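Local structure of glucose-6-phosphate isomerase (Chlamydia trachomatis D/UW-3/CX, 6OTU) at residues A[222-226]-A[254-258]; A[183-187]-A[216-221]; A[149-154]-A[279-283]. The protein catalyses the reversible isomerisation of glucose-6-phosphate to fructose-6-phosphate. One frame throughout, in Å; residues are numbered along the deposited sequence.

Contact 1 of 3, residues A[222-226]-A[254-258]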
loop_
_atom_site.group_PDB
_atom_site.type_symbol
_atom_site.label_atom_id
_atom_site.label_comp_id
_atom_site.label_asym_id
_atom_site.label_seq_id
_atom_site.Cartn_x
_atom_site.Cartn_y
_atom_site.Cartn_z
ATOM N N GLU A 222 -21.841 -11.939 6.628
ATOM C CA GLU A 222 -22.639 -12.324 7.792
ATOM C C GLU A 222 -23.413 -13.609 7.524
ATOM O O GLU A 222 -23.448 -14.512 8.372
ATOM C CB GLU A 222 -23.603 -11.201 8.196
ATOM C CG GLU A 222 -24.612 -11.653 9.258
ATOM C CD GLU A 222 -25.596 -10.571 9.724
ATOM O OE1 GLU A 222 -25.660 -9.472 9.130
ATOM O OE2 GLU A 222 -26.308 -10.836 10.715
ATOM N N GLU A 223 -24.028 -13.717 6.342
ATOM C CA GLU A 223 -24.768 -14.932 6.012
ATOM C C GLU A 223 -23.838 -16.142 5.966
ATOM O O GLU A 223 -24.190 -17.212 6.470
ATOM C CB GLU A 223 -25.520 -14.753 4.692
ATOM C CG GLU A 223 -26.340 -15.964 4.258
ATOM C CD GLU A 223 -27.406 -16.370 5.269
ATOM O OE1 GLU A 223 -27.857 -15.497 6.047
ATOM O OE2 GLU A 223 -27.793 -17.566 5.277
ATOM N N LEU A 224 -22.626 -15.975 5.417
ATOM C CA LEU A 224 -21.643 -17.059 5.433
ATOM C C LEU A 224 -21.317 -17.504 6.854
ATOM O O LEU A 224 -21.123 -18.695 7.112
ATOM C CB LEU A 224 -20.360 -16.628 4.723
ATOM C CG LEU A 224 -20.180 -17.049 3.267
ATOM C CD1 LEU A 224 -18.824 -16.591 2.789
ATOM C CD2 LEU A 224 -20.329 -18.550 3.097
ATOM N N PHE A 225 -21.223 -16.562 7.787
ATOM C CA PHE A 225 -20.882 -16.944 9.153
ATOM C C PHE A 225 -22.078 -17.552 9.873
ATOM O O PHE A 225 -21.918 -18.518 10.630
ATOM C CB PHE A 225 -20.339 -15.736 9.909
ATOM C CG PHE A 225 -18.842 -15.585 9.803
ATOM C CD1 PHE A 225 -18.249 -15.211 8.601
ATOM C CD2 PHE A 225 -18.023 -15.828 10.898
ATOM C CE1 PHE A 225 -16.855 -15.078 8.494
ATOM C CE2 PHE A 225 -16.631 -15.703 10.794
ATOM C CZ PHE A 225 -16.053 -15.324 9.584
ATOM N N ARG A 226 -23.285 -17.010 9.626
ATOM C CA ARG A 226 -24.492 -17.578 10.218
ATOM C C ARG A 226 -24.637 -19.042 9.849
ATOM O O ARG A 226 -25.001 -19.860 10.696
ATOM C CB ARG A 226 -25.743 -16.802 9.783
ATOM C CG ARG A 226 -25.806 -15.361 10.276
ATOM C CD ARG A 226 -27.143 -14.993 10.903
ATOM N NE ARG A 226 -27.087 -13.645 11.478
ATOM C CZ ARG A 226 -27.558 -13.311 12.680
ATOM N NH1 ARG A 226 -28.140 -14.227 13.455
ATOM N NH2 ARG A 226 -27.449 -12.053 13.104
ATOM N N SER A 254 -33.756 -8.309 17.896
ATOM C CA SER A 254 -34.216 -9.685 17.786
ATOM C C SER A 254 -33.314 -10.533 16.898
ATOM O O SER A 254 -33.451 -11.761 16.887
ATOM C CB SER A 254 -35.655 -9.724 17.250
ATOM O OG SER A 254 -35.669 -9.835 15.833
ATOM N N ARG A 255 -32.399 -9.914 16.160
ATOM C CA ARG A 255 -31.481 -10.643 15.311
ATOM C C ARG A 255 -30.052 -10.627 15.849
ATOM O O ARG A 255 -29.229 -11.442 15.414
ATOM C CB ARG A 255 -31.549 -10.061 13.885
ATOM C CG ARG A 255 -30.695 -10.751 12.825
ATOM C CD ARG A 255 -30.799 -10.055 11.457
ATOM N NE ARG A 255 -29.842 -10.612 10.502
ATOM C CZ ARG A 255 -30.075 -11.688 9.754
ATOM N NH1 ARG A 255 -31.237 -12.328 9.840
ATOM N NH2 ARG A 255 -29.140 -12.130 8.920
ATOM N N TYR A 256 -29.749 -9.764 16.823
ATOM C CA TYR A 256 -28.403 -9.621 17.361
ATOM C C TYR A 256 -28.407 -9.674 18.886
ATOM O O TYR A 256 -29.334 -9.181 19.544
ATOM C CB TYR A 256 -27.771 -8.316 16.880
ATOM C CG TYR A 256 -27.642 -8.265 15.371
ATOM C CD1 TYR A 256 -26.574 -8.884 14.725
ATOM C CD2 TYR A 256 -28.597 -7.615 14.593
ATOM C CE1 TYR A 256 -26.457 -8.854 13.359
ATOM C CE2 TYR A 256 -28.486 -7.578 13.222
ATOM C CZ TYR A 256 -27.416 -8.202 12.607
ATOM O OH TYR A 256 -27.297 -8.170 11.239
ATOM N N LEU A 257 -27.358 -10.285 19.438
ATOM C CA LEU A 257 -27.161 -10.294 20.884
ATOM C C LEU A 257 -27.146 -8.877 21.447
ATOM O O LEU A 257 -27.677 -8.620 22.532
ATOM C CB LEU A 257 -25.860 -11.030 21.223
ATOM C CG LEU A 257 -25.261 -10.765 22.610
ATOM C CD1 LEU A 257 -25.993 -11.534 23.712
ATOM C CD2 LEU A 257 -23.766 -11.075 22.624
ATOM N N GLU A 258 -26.539 -7.945 20.718
ATOM C CA GLU A 258 -26.544 -6.541 21.093
ATOM C C GLU A 258 -26.420 -5.729 19.815
ATOM O O GLU A 258 -25.970 -6.232 18.778
ATOM C CB GLU A 258 -25.412 -6.203 22.081
ATOM C CG GLU A 258 -25.426 -4.779 22.671
ATOM C CD GLU A 258 -26.746 -4.395 23.325
ATOM O OE1 GLU A 258 -27.701 -4.059 22.600
ATOM O OE2 GLU A 258 -26.832 -4.414 24.570
#
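R226 and R255 mark the nearest approach of the two backbones, their CA atoms 11.1 Å apart. Segment 222-226 is a turn of helix 216-231. Segment 254-258 is the loop leading into strand 258-262, so long side chains bridge the gap. E222 and R226 sit one helical turn apart. E222 is extended, with CG anti to its backbone nitrogen (chi1 170°), and this carries the carboxylate out to the loop. R226 grips it side-on, with NE and NH2 both on OE2, in the plane of the guanidinium. R226 NH2 also donates to the carbonyl of R255, at 3.0 Å from R255 O, approaching from above the carbonyl plane. E222, R226 and R255 form a salt-bridge network joining helix to loop in the parallel-sheet domain of the isomerase. R255 NE makes the longer bridge, 3.5 Å from E222 OE2. The R255 guanidinium lies obliquely to that of R226, with R226 CZ over one face near the rim. The shared carboxylate probably offsets the like charges. The hydroxyl of Y256 comes from the opposite direction and sits close to both carboxylate oxygens, 2.9 Å from E222 OE2, in weak bonds. Y256 CE1 touches R226 NH2 at the guanidinium edge. F240 makes a cation-pi contact with R226.

Contact 2 of 3, residues A[183-187]-A[216-221]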
loop_
_atom_site.group_PDB
_atom_site.type_symbol
_atom_site.label_atom_id
_atom_site.label_comp_id
_atom_site.label_asym_id
_atom_site.label_seq_id
_atom_site.Cartn_x
_atom_site.Cartn_y
_atom_site.Cartn_z
ATOM N N PHE A 183 -10.541 -9.603 10.684
ATOM C CA PHE A 183 -11.382 -8.733 9.871
ATOM C C PHE A 183 -11.755 -9.471 8.602
ATOM O O PHE A 183 -10.877 -9.920 7.863
ATOM C CB PHE A 183 -10.683 -7.414 9.531
ATOM C CG PHE A 183 -10.288 -6.630 10.735
ATOM C CD1 PHE A 183 -9.097 -6.899 11.389
ATOM C CD2 PHE A 183 -11.119 -5.635 11.235
ATOM C CE1 PHE A 183 -8.738 -6.176 12.517
ATOM C CE2 PHE A 183 -10.756 -4.903 12.360
ATOM C CZ PHE A 183 -9.561 -5.178 13.000
ATOM N N VAL A 184 -13.057 -9.592 8.359
ATOM C CA VAL A 184 -13.595 -10.171 7.133
ATOM C C VAL A 184 -14.300 -9.042 6.388
ATOM O O VAL A 184 -15.275 -8.465 6.889
ATOM C CB VAL A 184 -14.542 -11.345 7.435
ATOM C CG1 VAL A 184 -15.228 -11.862 6.168
ATOM C CG2 VAL A 184 -13.790 -12.457 8.121
ATOM N N SER A 185 -13.804 -8.718 5.198
ATOM C CA SER A 185 -14.260 -7.520 4.505
ATOM C C SER A 185 -14.658 -7.806 3.059
ATOM O O SER A 185 -15.779 -7.492 2.647
ATOM C CB SER A 185 -13.168 -6.446 4.565
ATOM O OG SER A 185 -11.917 -6.962 4.104
ATOM N N ASN A 186 -13.752 -8.410 2.290
ATOM C CA ASN A 186 -13.964 -8.624 0.861
ATOM C C ASN A 186 -15.160 -9.542 0.608
ATOM O O ASN A 186 -15.427 -10.484 1.361
ATOM C CB ASN A 186 -12.698 -9.242 0.241
ATOM C CG ASN A 186 -12.550 -8.957 -1.260
ATOM O OD1 ASN A 186 -13.529 -8.755 -1.981
ATOM N ND2 ASN A 186 -11.302 -8.956 -1.731
ATOM N N ILE A 187 -15.880 -9.281 -0.482
ATOM C CA ILE A 187 -16.867 -10.271 -0.882
ATOM C C ILE A 187 -16.197 -11.540 -1.407
ATOM O O ILE A 187 -16.834 -12.599 -1.428
ATOM C CB ILE A 187 -17.863 -9.719 -1.917
ATOM C CG1 ILE A 187 -19.136 -10.570 -1.858
ATOM C CG2 ILE A 187 -17.233 -9.632 -3.313
ATOM C CD1 ILE A 187 -20.055 -10.363 -2.967
ATOM N N LEU A 216 -23.454 -4.944 0.226
ATOM C CA LEU A 216 -23.421 -6.347 -0.193
ATOM C C LEU A 216 -22.422 -7.181 0.613
ATOM O O LEU A 216 -22.734 -8.306 1.026
ATOM C CB LEU A 216 -23.090 -6.437 -1.680
ATOM C CG LEU A 216 -22.721 -7.835 -2.179
ATOM C CD1 LEU A 216 -23.906 -8.767 -2.020
ATOM C CD2 LEU A 216 -22.228 -7.800 -3.631
ATOM N N GLU A 217 -21.210 -6.642 0.855
ATOM C CA GLU A 217 -20.140 -7.455 1.427
ATOM C C GLU A 217 -20.433 -7.889 2.861
ATOM O O GLU A 217 -20.420 -9.100 3.138
ATOM C CB GLU A 217 -18.803 -6.719 1.310
ATOM C CG GLU A 217 -18.272 -6.625 -0.093
ATOM C CD GLU A 217 -18.677 -5.337 -0.792
ATOM O OE1 GLU A 217 -17.894 -4.859 -1.643
ATOM O OE2 GLU A 217 -19.780 -4.806 -0.511
ATOM N N PRO A 218 -20.678 -6.979 3.812
ATOM C CA PRO A 218 -21.077 -7.444 5.156
ATOM C C PRO A 218 -22.261 -8.398 5.127
ATOM O O PRO A 218 -22.292 -9.353 5.913
ATOM C CB PRO A 218 -21.446 -6.149 5.893
ATOM C CG PRO A 218 -20.913 -5.042 5.065
ATOM C CD PRO A 218 -20.783 -5.515 3.674
ATOM N N ALA A 219 -23.236 -8.162 4.240
ATOM C CA ALA A 219 -24.432 -9.006 4.227
ATOM C C ALA A 219 -24.111 -10.406 3.724
ATOM O O ALA A 219 -24.577 -11.400 4.295
ATOM C CB ALA A 219 -25.522 -8.384 3.368
ATOM N N ALA A 220 -23.319 -10.508 2.655
ATOM C CA ALA A 220 -22.922 -11.834 2.204
ATOM C C ALA A 220 -22.037 -12.509 3.241
ATOM O O ALA A 220 -22.174 -13.710 3.496
ATOM C CB ALA A 220 -22.218 -11.750 0.850
ATOM N N ASN A 221 -21.143 -11.750 3.874
ATOM C CA ASN A 221 -20.230 -12.369 4.828
ATOM C C ASN A 221 -20.962 -12.803 6.095
ATOM O O ASN A 221 -20.745 -13.919 6.588
ATOM C CB ASN A 221 -19.075 -11.420 5.137
ATOM C CG ASN A 221 -17.993 -11.485 4.083
ATOM O OD1 ASN A 221 -17.570 -12.571 3.692
ATOM N ND2 ASN A 221 -17.555 -10.332 3.597
HETATM O O HOH W 1 -17.594 -7.635 4.722
#
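N221 sends its amide from helix 216-231 to the loop that follows strand 180-184. Its CG lies anti to the carbonyl carbon (chi1 -82°), which turns ND2 toward the main chain of that loop. ND2 donates to the carbonyl of N186, with 3.1 Å between N221 ND2 and N186 O. The bond is nearly straight, at 175°, and lies in the amide plane, but it reaches the carbonyl from well above the carbonyl plane. Water 1 accepts from N221 ND2 at 2.9 Å and donates to V184 O and S185 O. The amide is thus tied to three successive carbonyls, from the end of the strand into the loop, one directly and two through water. CG1 of V184 lies over a face of the amide, 3.5 Å from N221 OD1.

The extended I187 side chain lies across the first turn of the helix. Its CG1 is anti to the backbone nitrogen (chi1 -158°), and CD1 ends on L216 CD2 at a tight 3.4 Å. The CB of I187 rests on CG of E217, 3.6 Å away. The E217 chain bends at chi2, and its carboxylate turns to the second subunit, where OE1 bonds to H386 and T382. H386 is an active-site residue, and E217 also lies close to the bound glucose-6-phosphate. N186 likewise reaches G381 of the second subunit. The chemistry implies a buried polar seam: N221 and its water tie the loop to the helix and would hold it in place, and E217 probably orients H386 across the dimer interface.

Contact 3 of 3, residues A[149-154]-A[279-283]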
loop_
_atom_site.group_PDB
_atom_site.type_symbol
_atom_site.label_atom_id
_atom_site.label_comp_id
_atom_site.label_asym_id
_atom_site.label_seq_id
_atom_site.Cartn_x
_atom_site.Cartn_y
_atom_site.Cartn_z
ATOM N N PHE A 149 -15.747 -14.659 25.507
ATOM C CA PHE A 149 -15.176 -14.882 24.181
ATOM C C PHE A 149 -13.680 -14.590 24.156
ATOM O O PHE A 149 -13.210 -13.613 24.750
ATOM C CB PHE A 149 -15.856 -14.016 23.128
ATOM C CG PHE A 149 -17.360 -14.094 23.151
ATOM C CD1 PHE A 149 -18.027 -15.101 22.471
ATOM C CD2 PHE A 149 -18.103 -13.154 23.839
ATOM C CE1 PHE A 149 -19.418 -15.163 22.479
ATOM C CE2 PHE A 149 -19.490 -13.216 23.853
ATOM C CZ PHE A 149 -20.147 -14.217 23.178
ATOM N N SER A 150 -12.940 -15.432 23.439
ATOM C CA SER A 150 -11.523 -15.229 23.184
ATOM C C SER A 150 -11.251 -14.578 21.834
ATOM O O SER A 150 -10.136 -14.103 21.609
ATOM C CB SER A 150 -10.808 -16.584 23.248
ATOM O OG SER A 150 -11.355 -17.443 22.262
ATOM N N THR A 151 -12.249 -14.516 20.957
ATOM C CA THR A 151 -12.066 -14.232 19.539
ATOM C C THR A 151 -13.139 -13.273 19.047
ATOM O O THR A 151 -14.328 -13.504 19.281
ATOM C CB THR A 151 -12.137 -15.539 18.744
ATOM O OG1 THR A 151 -11.144 -16.440 19.253
ATOM C CG2 THR A 151 -11.911 -15.298 17.264
ATOM N N LEU A 152 -12.731 -12.216 18.349
ATOM C CA LEU A 152 -13.667 -11.280 17.737
ATOM C C LEU A 152 -13.402 -11.209 16.236
ATOM O O LEU A 152 -12.247 -11.081 15.810
ATOM C CB LEU A 152 -13.560 -9.880 18.374
ATOM C CG LEU A 152 -14.626 -8.864 17.931
ATOM C CD1 LEU A 152 -15.003 -7.956 19.067
ATOM C CD2 LEU A 152 -14.189 -8.032 16.724
ATOM N N VAL A 153 -14.473 -11.268 15.440
ATOM C CA VAL A 153 -14.395 -11.184 13.978
ATOM C C VAL A 153 -15.218 -9.990 13.519
ATOM O O VAL A 153 -16.447 -9.992 13.644
ATOM C CB VAL A 153 -14.889 -12.463 13.295
ATOM C CG1 VAL A 153 -14.868 -12.284 11.777
ATOM C CG2 VAL A 153 -14.034 -13.658 13.720
ATOM N N GLN A 154 -14.558 -8.971 12.988
ATOM C CA GLN A 154 -15.267 -7.806 12.477
ATOM C C GLN A 154 -15.583 -8.028 11.007
ATOM O O GLN A 154 -14.672 -8.162 10.186
ATOM C CB GLN A 154 -14.450 -6.530 12.657
ATOM C CG GLN A 154 -15.167 -5.285 12.182
ATOM C CD GLN A 154 -15.034 -4.108 13.142
ATOM O OE1 GLN A 154 -15.018 -4.277 14.371
ATOM N NE2 GLN A 154 -14.955 -2.901 12.581
ATOM N N VAL A 279 -16.239 -1.180 19.641
ATOM C CA VAL A 279 -16.478 -2.576 20.006
ATOM C C VAL A 279 -15.191 -3.393 19.886
ATOM O O VAL A 279 -14.760 -4.045 20.842
ATOM C CB VAL A 279 -17.611 -3.179 19.157
ATOM C CG1 VAL A 279 -17.712 -4.663 19.424
ATOM C CG2 VAL A 279 -18.935 -2.486 19.455
ATOM N N VAL A 280 -14.564 -3.379 18.710
ATOM C CA VAL A 280 -13.392 -4.230 18.520
ATOM C C VAL A 280 -12.250 -3.776 19.419
ATOM O O VAL A 280 -11.581 -4.601 20.055
ATOM C CB VAL A 280 -12.978 -4.276 17.035
ATOM C CG1 VAL A 280 -12.607 -2.896 16.509
ATOM C CG2 VAL A 280 -11.830 -5.268 16.846
ATOM N N LEU A 281 -12.018 -2.464 19.508
ATOM C CA LEU A 281 -10.952 -1.962 20.367
ATOM C C LEU A 281 -11.254 -2.256 21.826
ATOM O O LEU A 281 -10.383 -2.722 22.569
ATOM C CB LEU A 281 -10.754 -0.460 20.150
ATOM C CG LEU A 281 -10.311 -0.024 18.744
ATOM C CD1 LEU A 281 -10.288 1.496 18.637
ATOM C CD2 LEU A 281 -8.963 -0.609 18.370
ATOM N N GLY A 282 -12.491 -1.993 22.258
ATOM C CA GLY A 282 -12.852 -2.273 23.640
ATOM C C GLY A 282 -12.699 -3.738 24.016
ATOM O O GLY A 282 -12.222 -4.061 25.105
ATOM N N PHE A 283 -13.086 -4.644 23.114
ATOM C CA PHE A 283 -12.951 -6.071 23.392
ATOM C C PHE A 283 -11.486 -6.488 23.451
ATOM O O PHE A 283 -11.081 -7.242 24.347
ATOM C CB PHE A 283 -13.704 -6.875 22.332
ATOM C CG PHE A 283 -13.564 -8.365 22.470
ATOM C CD1 PHE A 283 -14.423 -9.086 23.286
ATOM C CD2 PHE A 283 -12.590 -9.056 21.761
ATOM C CE1 PHE A 283 -14.301 -10.469 23.405
ATOM C CE2 PHE A 283 -12.470 -10.431 21.875
ATOM C CZ PHE A 283 -13.326 -11.140 22.699
HETATM O O HOH W 2 -16.087 -2.660 16.321
#
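F283 and L152 both have CG anti to the backbone nitrogen, with chi1 of 176° and -172°, and these torsions send the two side chains into the space between strand 151-155 and helix 275-285. There they slide past each other in opposite directions. CB of L152 lies 3.6 Å from F283 CD2, obliquely to the ring. CD1 of L152 reaches back to the root of the phenylalanine, 3.7 Å from F283 CB. The outer end of the ring continues to the start of the strand segment. Its CZ meets the carbonyl of F149, with 3.2 Å between F283 CZ and F149 O, and the approach is at the ring edge. That carbonyl also accepts a hydrogen bond from K179.

The other branch of L152 turns to V280. CD2 of L152 packs on V280 CG2 at 3.6 Å, the two side chains crossing at about a right angle. Further along the strand Q154 reaches the same valine. Its bent chain sets OE1 against V280 CB, 3.4 Å away. This buried oxygen takes a hydrogen bond from water 2, at 2.7 Å from Q154 OE1. The water in turn accepts from the backbone N of V280, so it links strand to helix. NE2 of Q154 donates to the carbonyl of S160, a residue of the glucose-6-phosphate pocket.

L152 and Q154 point to the helix and V153 points away, the alternation of a strand with two covered faces. The strand and helix segments run nearly antiparallel, at 165°, with their axes 9.6 Å apart. I181 of the adjacent strand and P164 of helix 162-172 also pack on V280. Helices laid against a parallel sheet in this way are typical of the alpha/beta sandwich of the SIS fold, to which phosphoglucose isomerases belong.

In the fold
The three contacts belong to one parallel five-stranded sheet and its helices and loops. Contact 2 and contact 3 use neighbouring strands, 180-184 and 151-155, and their centres are about 17 Å apart. Contact 1 shares helix 216-231 with contact 2, about 13 Å away centre to centre, and lies about 15 Å from contact 3. Contact 3 closes the longest loop in the chain order, and contacts 2 and 1 follow in series inside it. F225, on the shared helix, packs on V184 and V153, linking that helix to both strands. Helix 275-285 lies against the other face of strand 151-155. Contacts 1 and 2 also touch the second subunit, so the shared helix joins the sheet to the dimer interface.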